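Local atomic coordinates of mandelate racemase/muconate lactonizing enzyme (Polaromonas sp., PDB entry 2OG9), a protein that probably catalyses racemisation of a mandelate-like 2-hydroxy acid, as a metal-dependent member of the enolase superfamily. Residues D91-C103 against T116-K130. Residues are numbered along the deposited sequence; the frame is centred on the assembly and turned at random.
Sequences DPSDIAKLWDKLC and TQAIGAFDVALWDLK
The indoles of Trp-99 and Trp-127 each carry an isoleucine on one face, Ile-119 and Ile-95, where antiparallel helices 95-103 and 116-130 pack in the N-terminal capping domain of this enolase-superfamily fold, their segment axes 10.0 Å apart. Ile-119 CG2 lies over the five-membered ring of Trp-99, 22° off its normal, while Ile-95 CD1 stands almost centrally above that of Trp-127, 3.6 Å from the centroid. With CG anti to the backbone N (chi1 -166°), the indole of Trp-99 is carried toward helix 116-130. The carboxylate of Asp-123 stands nearly perpendicular to this indole, OD1 3.6 Å from Trp-99 CD1, and Thr-116 CG2 reaches its benzo end obliquely. Trp-99 NE1 hydrogen-bonds to Gly-293 O, and Asp-123 OD1 is hydrogen-bonded to Thr-296 OG1, tying both helices to the barrel side. Replacing Trp-99 with an alanine would probably leave Ile-119 CG2 without its ring face and Gly-293 O without this donor. Ile-95 is a knob among Asp-123, Leu-126, Trp-127 and Lys-130. One water donates to both Ile-95 O and Asp-123 OD1. Where 91-103 starts and 116-130 ends, Lys-130 NZ hydrogen-bonds Lys-140 O and Leu-141 O of a neighbouring subunit and, in the carbonyl plane, a lone pair of Ser-93 O at 2.7 Å.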
ATOM      1  N   ASP A  91      34.218 -30.040   3.484  1.00 19.83           N
ATOM      2  CA  ASP A  91      33.849 -30.269   4.879  1.00 19.58           C
ATOM      3  C   ASP A  91      32.334 -30.521   4.892  1.00 18.95           C
ATOM      4  O   ASP A  91      31.550 -29.613   4.622  1.00 17.00           O
ATOM      5  CB  ASP A  91      34.180 -29.021   5.708  1.00 21.06           C
ATOM      6  CG  ASP A  91      34.024 -29.250   7.199  1.00 22.91           C
ATOM      7  OD1 ASP A  91      33.234 -30.138   7.583  1.00 21.81           O
ATOM      8  OD2 ASP A  91      34.680 -28.533   7.983  1.00 23.37           O
ATOM      9  N   PRO A  92      31.906 -31.754   5.214  1.00 18.46           N
ATOM     10  CA  PRO A  92      30.481 -32.096   5.246  1.00 17.86           C
ATOM     11  C   PRO A  92      29.615 -31.290   6.213  1.00 17.24           C
ATOM     12  O   PRO A  92      28.393 -31.240   6.053  1.00 16.01           O
ATOM     13  CB  PRO A  92      30.492 -33.587   5.588  1.00 18.85           C
ATOM     14  CG  PRO A  92      31.696 -33.700   6.483  1.00 17.53           C
ATOM     15  CD  PRO A  92      32.720 -32.877   5.721  1.00 17.98           C
ATOM     16  N   SER A  93      30.233 -30.656   7.207  1.00 16.63           N
ATOM     17  CA  SER A  93      29.474 -29.877   8.183  1.00 16.55           C
ATOM     18  C   SER A  93      28.950 -28.544   7.640  1.00 16.82           C
ATOM     19  O   SER A  93      28.000 -27.987   8.182  1.00 15.17           O
ATOM     20  CB  SER A  93      30.324 -29.618   9.435  1.00 19.06           C
ATOM     21  OG  SER A  93      30.476 -30.802  10.210  1.00 17.56           O
ATOM     22  N   ASP A  94      29.564 -28.033   6.580  1.00 15.76           N
ATOM     23  CA  ASP A  94      29.141 -26.762   5.992  1.00 17.83           C
ATOM     24  C   ASP A  94      28.057 -27.046   4.955  1.00 18.09           C
ATOM     25  O   ASP A  94      28.223 -26.798   3.755  1.00 15.92           O
ATOM     26  CB  ASP A  94      30.345 -26.064   5.352  1.00 17.71           C
ATOM     27  CG  ASP A  94      31.404 -25.696   6.369  1.00 21.02           C
ATOM     28  OD1 ASP A  94      31.046 -25.478   7.546  1.00 19.95           O
ATOM     29  OD2 ASP A  94      32.595 -25.601   5.999  1.00 24.22           O
ATOM     30  N   ILE A  95      26.936 -27.562   5.449  1.00 17.32           N
ATOM     31  CA  ILE A  95      25.818 -27.964   4.612  1.00 17.79           C
ATOM     32  C   ILE A  95      25.242 -26.909   3.680  1.00 17.38           C
ATOM     33  O   ILE A  95      25.126 -27.150   2.475  1.00 14.65           O
ATOM     34  CB  ILE A  95      24.690 -28.563   5.483  1.00 18.01           C
ATOM     35  CG1 ILE A  95      25.269 -29.684   6.357  1.00 16.17           C
ATOM     36  CG2 ILE A  95      23.566 -29.098   4.600  1.00 17.22           C
ATOM     37  CD1 ILE A  95      24.226 -30.468   7.148  1.00 18.29           C
ATOM     38  N   ALA A  96      24.878 -25.753   4.222  1.00 15.84           N
ATOM     39  CA  ALA A  96      24.313 -24.685   3.392  1.00 17.28           C
ATOM     40  C   ALA A  96      25.332 -24.226   2.350  1.00 17.74           C
ATOM     41  O   ALA A  96      24.987 -24.001   1.189  1.00 17.77           O
ATOM     42  CB  ALA A  96      23.881 -23.511   4.266  1.00 17.08           C
ATOM     43  N   LYS A  97      26.586 -24.088   2.776  1.00 17.11           N
ATOM     44  CA  LYS A  97      27.671 -23.672   1.891  1.00 18.40           C
ATOM     45  C   LYS A  97      27.783 -24.606   0.681  1.00 18.10           C
ATOM     46  O   LYS A  97      27.924 -24.145  -0.454  1.00 16.39           O
ATOM     47  CB  LYS A  97      28.998 -23.666   2.662  1.00 18.39           C
ATOM     48  CG  LYS A  97      30.176 -23.116   1.860  1.00 24.15           C
ATOM     49  CD  LYS A  97      31.500 -23.235   2.620  1.00 25.89           C
ATOM     50  CE  LYS A  97      31.984 -24.676   2.669  1.00 31.51           C
ATOM     51  NZ  LYS A  97      33.308 -24.815   3.354  1.00 33.53           N
ATOM     52  N   LEU A  98      27.723 -25.913   0.934  1.00 16.01           N
ATOM     53  CA  LEU A  98      27.810 -26.914  -0.124  1.00 17.30           C
ATOM     54  C   LEU A  98      26.563 -26.925  -0.998  1.00 18.23           C
ATOM     55  O   LEU A  98      26.638 -27.244  -2.183  1.00 16.09           O
ATOM     56  CB  LEU A  98      28.042 -28.306   0.474  1.00 18.57           C
ATOM     57  CG  LEU A  98      29.434 -28.503   1.090  1.00 21.36           C
ATOM     58  CD1 LEU A  98      29.550 -29.893   1.705  1.00 20.25           C
ATOM     59  CD2 LEU A  98      30.490 -28.312   0.012  1.00 22.74           C
ATOM     60  N   TRP A  99      25.413 -26.604  -0.414  1.00 18.51           N
ATOM     61  CA  TRP A  99      24.174 -26.543  -1.194  1.00 17.96           C
ATOM     62  C   TRP A  99      24.414 -25.454  -2.257  1.00 17.97           C
ATOM     63  O   TRP A  99      24.142 -25.651  -3.448  1.00 17.42           O
ATOM     64  CB  TRP A  99      22.990 -26.139  -0.305  1.00 18.67           C
ATOM     65  CG  TRP A  99      21.636 -26.377  -0.946  1.00 21.15           C
ATOM     66  CD1 TRP A  99      20.852 -27.488  -0.816  1.00 19.73           C
ATOM     67  CD2 TRP A  99      20.934 -25.494  -1.835  1.00 21.54           C
ATOM     68  NE1 TRP A  99      19.707 -27.351  -1.569  1.00 20.14           N
ATOM     69  CE2 TRP A  99      19.732 -26.139  -2.204  1.00 20.16           C
ATOM     70  CE3 TRP A  99      21.206 -24.221  -2.357  1.00 21.39           C
ATOM     71  CZ2 TRP A  99      18.801 -25.554  -3.070  1.00 21.56           C
ATOM     72  CZ3 TRP A  99      20.281 -23.639  -3.217  1.00 22.71           C
ATOM     73  CH2 TRP A  99      19.092 -24.309  -3.566  1.00 22.28           C
ATOM     74  N   ASP A 100      24.940 -24.313  -1.813  1.00 16.31           N
ATOM     75  CA  ASP A 100      25.234 -23.188  -2.711  1.00 19.02           C
ATOM     76  C   ASP A 100      26.308 -23.533  -3.742  1.00 18.58           C
ATOM     77  O   ASP A 100      26.199 -23.151  -4.909  1.00 17.59           O
ATOM     78  CB  ASP A 100      25.694 -21.952  -1.920  1.00 20.67           C
ATOM     79  CG  ASP A 100      24.582 -21.333  -1.088  1.00 24.56           C
ATOM     80  OD1 ASP A 100      23.395 -21.653  -1.320  1.00 24.38           O
ATOM     81  OD2 ASP A 100      24.897 -20.505  -0.207  1.00 23.72           O
ATOM     82  N   LYS A 101      27.351 -24.245  -3.319  1.00 18.64           N
ATOM     83  CA  LYS A 101      28.414 -24.617  -4.246  1.00 19.85           C
ATOM     84  C   LYS A 101      27.870 -25.506  -5.365  1.00 19.51           C
ATOM     85  O   LYS A 101      28.193 -25.306  -6.537  1.00 19.34           O
ATOM     86  CB  LYS A 101      29.551 -25.353  -3.515  1.00 21.01           C
ATOM     87  CG  LYS A 101      30.691 -25.759  -4.444  1.00 22.76           C
ATOM     88  CD  LYS A 101      31.730 -26.649  -3.759  1.00 24.41           C
ATOM     89  CE  LYS A 101      32.811 -27.077  -4.759  1.00 25.45           C
ATOM     90  NZ  LYS A 101      33.846 -27.986  -4.178  1.00 26.75           N
ATOM     91  N   LEU A 102      27.041 -26.485  -5.015  1.00 18.13           N
ATOM     92  CA  LEU A 102      26.483 -27.376  -6.029  1.00 19.76           C
ATOM     93  C   LEU A 102      25.509 -26.638  -6.936  1.00 20.06           C
ATOM     94  O   LEU A 102      25.402 -26.943  -8.130  1.00 19.18           O
ATOM     95  CB  LEU A 102      25.782 -28.568  -5.373  1.00 21.18           C
ATOM     96  CG  LEU A 102      26.698 -29.580  -4.674  1.00 24.52           C
ATOM     97  CD1 LEU A 102      25.874 -30.773  -4.218  1.00 23.39           C
ATOM     98  CD2 LEU A 102      27.800 -30.033  -5.617  1.00 24.31           C
ATOM     99  N   CYS A 103      24.801 -25.664  -6.375  1.00 20.59           N
ATOM    100  CA  CYS A 103      23.851 -24.883  -7.159  1.00 22.23           C
ATOM    101  C   CYS A 103      24.654 -24.020  -8.141  1.00 24.10           C
ATOM    102  O   CYS A 103      24.299 -23.904  -9.317  1.00 22.92           O
ATOM    103  CB  CYS A 103      23.005 -24.002  -6.234  1.00 25.21           C
ATOM    104  SG  CYS A 103      21.572 -23.224  -7.027  1.00 28.43           S
ATOM    105  N   THR A 116      18.093 -28.696  -8.355  1.00 14.48           N
ATOM    106  CA  THR A 116      18.116 -28.532  -6.910  1.00 16.07           C
ATOM    107  C   THR A 116      17.551 -29.759  -6.194  1.00 14.85           C
ATOM    108  O   THR A 116      17.876 -30.006  -5.037  1.00 15.20           O
ATOM    109  CB  THR A 116      17.367 -27.245  -6.471  1.00 17.05           C
ATOM    110  OG1 THR A 116      16.115 -27.160  -7.148  1.00 20.71           O
ATOM    111  CG2 THR A 116      18.201 -26.010  -6.792  1.00 20.67           C
ATOM    112  N   GLN A 117      16.710 -30.530  -6.875  1.00 15.98           N
ATOM    113  CA  GLN A 117      16.167 -31.746  -6.266  1.00 17.03           C
ATOM    114  C   GLN A 117      17.315 -32.753  -6.189  1.00 18.29           C
ATOM    115  O   GLN A 117      17.426 -33.519  -5.233  1.00 16.53           O
ATOM    116  CB  GLN A 117      15.000 -32.288  -7.099  1.00 18.26           C
ATOM    117  CG  GLN A 117      13.853 -31.282  -7.178  1.00 15.96           C
ATOM    118  CD  GLN A 117      12.669 -31.750  -8.006  1.00 18.57           C
ATOM    119  OE1 GLN A 117      12.797 -32.620  -8.877  1.00 15.88           O
ATOM    120  NE2 GLN A 117      11.506 -31.142  -7.758  1.00 17.52           N
ATOM    121  N   ALA A 118      18.182 -32.738  -7.193  1.00 18.13           N
ATOM    122  CA  ALA A 118      19.341 -33.626  -7.191  1.00 19.74           C
ATOM    123  C   ALA A 118      20.218 -33.195  -6.010  1.00 18.89           C
ATOM    124  O   ALA A 118      20.699 -34.023  -5.227  1.00 18.65           O
ATOM    125  CB  ALA A 118      20.103 -33.490  -8.508  1.00 17.69           C
ATOM    126  N   ILE A 119      20.413 -31.889  -5.879  1.00 17.85           N
ATOM    127  CA  ILE A 119      21.209 -31.342  -4.786  1.00 17.86           C
ATOM    128  C   ILE A 119      20.606 -31.775  -3.443  1.00 17.43           C
ATOM    129  O   ILE A 119      21.329 -32.102  -2.500  1.00 17.33           O
ATOM    130  CB  ILE A 119      21.261 -29.789  -4.873  1.00 16.33           C
ATOM    131  CG1 ILE A 119      22.106 -29.368  -6.081  1.00 16.26           C
ATOM    132  CG2 ILE A 119      21.831 -29.199  -3.591  1.00 15.86           C
ATOM    133  CD1 ILE A 119      22.142 -27.849  -6.322  1.00 15.32           C
ATOM    134  N   GLY A 120      19.280 -31.785  -3.376  1.00 15.93           N
ATOM    135  CA  GLY A 120      18.584 -32.173  -2.159  1.00 17.29           C
ATOM    136  C   GLY A 120      18.910 -33.569  -1.656  1.00 16.94           C
ATOM    137  O   GLY A 120      18.905 -33.801  -0.451  1.00 15.43           O
ATOM    138  N   ALA A 121      19.182 -34.505  -2.561  1.00 16.69           N
ATOM    139  CA  ALA A 121      19.516 -35.862  -2.137  1.00 16.85           C
ATOM    140  C   ALA A 121      20.805 -35.816  -1.324  1.00 17.11           C
ATOM    141  O   ALA A 121      20.928 -36.495  -0.295  1.00 15.94           O
ATOM    142  CB  ALA A 121      19.688 -36.775  -3.346  1.00 17.78           C
ATOM    143  N   PHE A 122      21.759 -35.006  -1.789  1.00 15.41           N
ATOM    144  CA  PHE A 122      23.040 -34.854  -1.108  1.00 15.41           C
ATOM    145  C   PHE A 122      22.827 -34.094   0.198  1.00 15.43           C
ATOM    146  O   PHE A 122      23.387 -34.445   1.233  1.00 13.53           O
ATOM    147  CB  PHE A 122      24.037 -34.068  -1.981  1.00 16.50           C
ATOM    148  CG  PHE A 122      24.392 -34.749  -3.281  1.00 17.11           C
ATOM    149  CD1 PHE A 122      25.000 -35.999  -3.284  1.00 16.69           C
ATOM    150  CD2 PHE A 122      24.109 -34.139  -4.500  1.00 17.85           C
ATOM    151  CE1 PHE A 122      25.322 -36.635  -4.491  1.00 19.03           C
ATOM    152  CE2 PHE A 122      24.427 -34.766  -5.713  1.00 18.89           C
ATOM    153  CZ  PHE A 122      25.033 -36.018  -5.705  1.00 18.77           C
ATOM    154  N   ASP A 123      22.013 -33.047   0.131  1.00 13.74           N
ATOM    155  CA  ASP A 123      21.717 -32.217   1.293  1.00 16.03           C
ATOM    156  C   ASP A 123      21.141 -33.054   2.434  1.00 16.66           C
ATOM    157  O   ASP A 123      21.558 -32.915   3.584  1.00 15.37           O
ATOM    158  CB  ASP A 123      20.721 -31.122   0.900  1.00 15.64           C
ATOM    159  CG  ASP A 123      20.490 -30.117   2.009  1.00 15.54           C
ATOM    160  OD1 ASP A 123      21.375 -29.269   2.245  1.00 14.73           O
ATOM    161  OD2 ASP A 123      19.416 -30.167   2.642  1.00 13.94           O
ATOM    162  N   VAL A 124      20.188 -33.926   2.122  1.00 14.93           N
ATOM    163  CA  VAL A 124      19.590 -34.754   3.162  1.00 16.25           C
ATOM    164  C   VAL A 124      20.644 -35.674   3.773  1.00 16.58           C
ATOM    165  O   VAL A 124      20.708 -35.852   4.994  1.00 16.75           O
ATOM    166  CB  VAL A 124      18.432 -35.607   2.607  1.00 16.90           C
ATOM    167  CG1 VAL A 124      17.898 -36.525   3.697  1.00 15.10           C
ATOM    168  CG2 VAL A 124      17.312 -34.701   2.112  1.00 18.16           C
ATOM    169  N   ALA A 125      21.475 -36.251   2.917  1.00 15.46           N
ATOM    170  CA  ALA A 125      22.530 -37.142   3.372  1.00 14.71           C
ATOM    171  C   ALA A 125      23.479 -36.401   4.323  1.00 14.38           C
ATOM    172  O   ALA A 125      23.898 -36.951   5.341  1.00 15.04           O
ATOM    173  CB  ALA A 125      23.295 -37.695   2.166  1.00 15.76           C
ATOM    174  N   LEU A 126      23.812 -35.152   4.004  1.00 14.66           N
ATOM    175  CA  LEU A 126      24.712 -34.376   4.860  1.00 15.12           C
ATOM    176  C   LEU A 126      24.078 -34.131   6.229  1.00 15.43           C
ATOM    177  O   LEU A 126      24.761 -34.185   7.259  1.00 13.65           O
ATOM    178  CB  LEU A 126      25.068 -33.036   4.203  1.00 17.07           C
ATOM    179  CG  LEU A 126      26.017 -33.111   2.999  1.00 16.99           C
ATOM    180  CD1 LEU A 126      26.182 -31.739   2.360  1.00 17.88           C
ATOM    181  CD2 LEU A 126      27.365 -33.640   3.467  1.00 18.19           C
ATOM    182  N   TRP A 127      22.778 -33.855   6.246  1.00 15.45           N
ATOM    183  CA  TRP A 127      22.082 -33.633   7.512  1.00 16.58           C
ATOM    184  C   TRP A 127      22.037 -34.928   8.319  1.00 15.07           C
ATOM    185  O   TRP A 127      22.201 -34.912   9.531  1.00 15.04           O
ATOM    186  CB  TRP A 127      20.657 -33.130   7.269  1.00 17.20           C
ATOM    187  CG  TRP A 127      20.596 -31.656   7.099  1.00 16.48           C
ATOM    188  CD1 TRP A 127      20.527 -30.954   5.923  1.00 16.68           C
ATOM    189  CD2 TRP A 127      20.659 -30.686   8.144  1.00 15.86           C
ATOM    190  NE1 TRP A 127      20.542 -29.601   6.181  1.00 15.54           N
ATOM    191  CE2 TRP A 127      20.626 -29.408   7.535  1.00 16.27           C
ATOM    192  CE3 TRP A 127      20.745 -30.771   9.542  1.00 14.24           C
ATOM    193  CZ2 TRP A 127      20.674 -28.222   8.276  1.00 17.90           C
ATOM    194  CZ3 TRP A 127      20.792 -29.590  10.282  1.00 18.15           C
ATOM    195  CH2 TRP A 127      20.756 -28.328   9.642  1.00 16.86           C
ATOM    196  N   ASP A 128      21.799 -36.039   7.632  1.00 15.85           N
ATOM    197  CA  ASP A 128      21.750 -37.361   8.259  1.00 16.98           C
ATOM    198  C   ASP A 128      23.103 -37.630   8.916  1.00 16.56           C
ATOM    199  O   ASP A 128      23.183 -38.062  10.067  1.00 18.14           O
ATOM    200  CB  ASP A 128      21.456 -38.421   7.187  1.00 19.10           C
ATOM    201  CG  ASP A 128      21.454 -39.845   7.737  1.00 22.33           C
ATOM    202  OD1 ASP A 128      20.801 -40.089   8.769  1.00 21.19           O
ATOM    203  OD2 ASP A 128      22.096 -40.724   7.123  1.00 21.73           O
ATOM    204  N   LEU A 129      24.166 -37.333   8.179  1.00 15.64           N
ATOM    205  CA  LEU A 129      25.523 -37.528   8.661  1.00 17.03           C
ATOM    206  C   LEU A 129      25.832 -36.642   9.867  1.00 17.57           C
ATOM    207  O   LEU A 129      26.424 -37.102  10.840  1.00 18.02           O
ATOM    208  CB  LEU A 129      26.514 -37.261   7.516  1.00 18.71           C
ATOM    209  CG  LEU A 129      28.019 -37.485   7.716  1.00 21.52           C
ATOM    210  CD1 LEU A 129      28.695 -37.600   6.350  1.00 24.30           C
ATOM    211  CD2 LEU A 129      28.624 -36.345   8.517  1.00 22.51           C
ATOM    212  N   LYS A 130      25.428 -35.376   9.821  1.00 16.41           N
ATOM    213  CA  LYS A 130      25.700 -34.485  10.948  1.00 16.09           C
ATOM    214  C   LYS A 130      24.951 -34.941  12.193  1.00 15.87           C
ATOM    215  O   LYS A 130      25.495 -34.906  13.295  1.00 17.91           O
ATOM    216  CB  LYS A 130      25.312 -33.034  10.623  1.00 14.90           C
ATOM    217  CG  LYS A 130      25.552 -32.072  11.787  1.00 15.34           C
ATOM    218  CD  LYS A 130      25.320 -30.611  11.397  1.00 16.38           C
ATOM    219  CE  LYS A 130      26.398 -30.113  10.432  1.00 18.45           C
ATOM    220  NZ  LYS A 130      26.307 -28.634  10.232  1.00 16.30           N
TER
HETATM  221  O   HOH W   1      27.215 -32.966   7.632  1.00 21.71           O
HETATM  222  O   HOH W   2      23.816 -29.351   0.971  1.00 19.61           O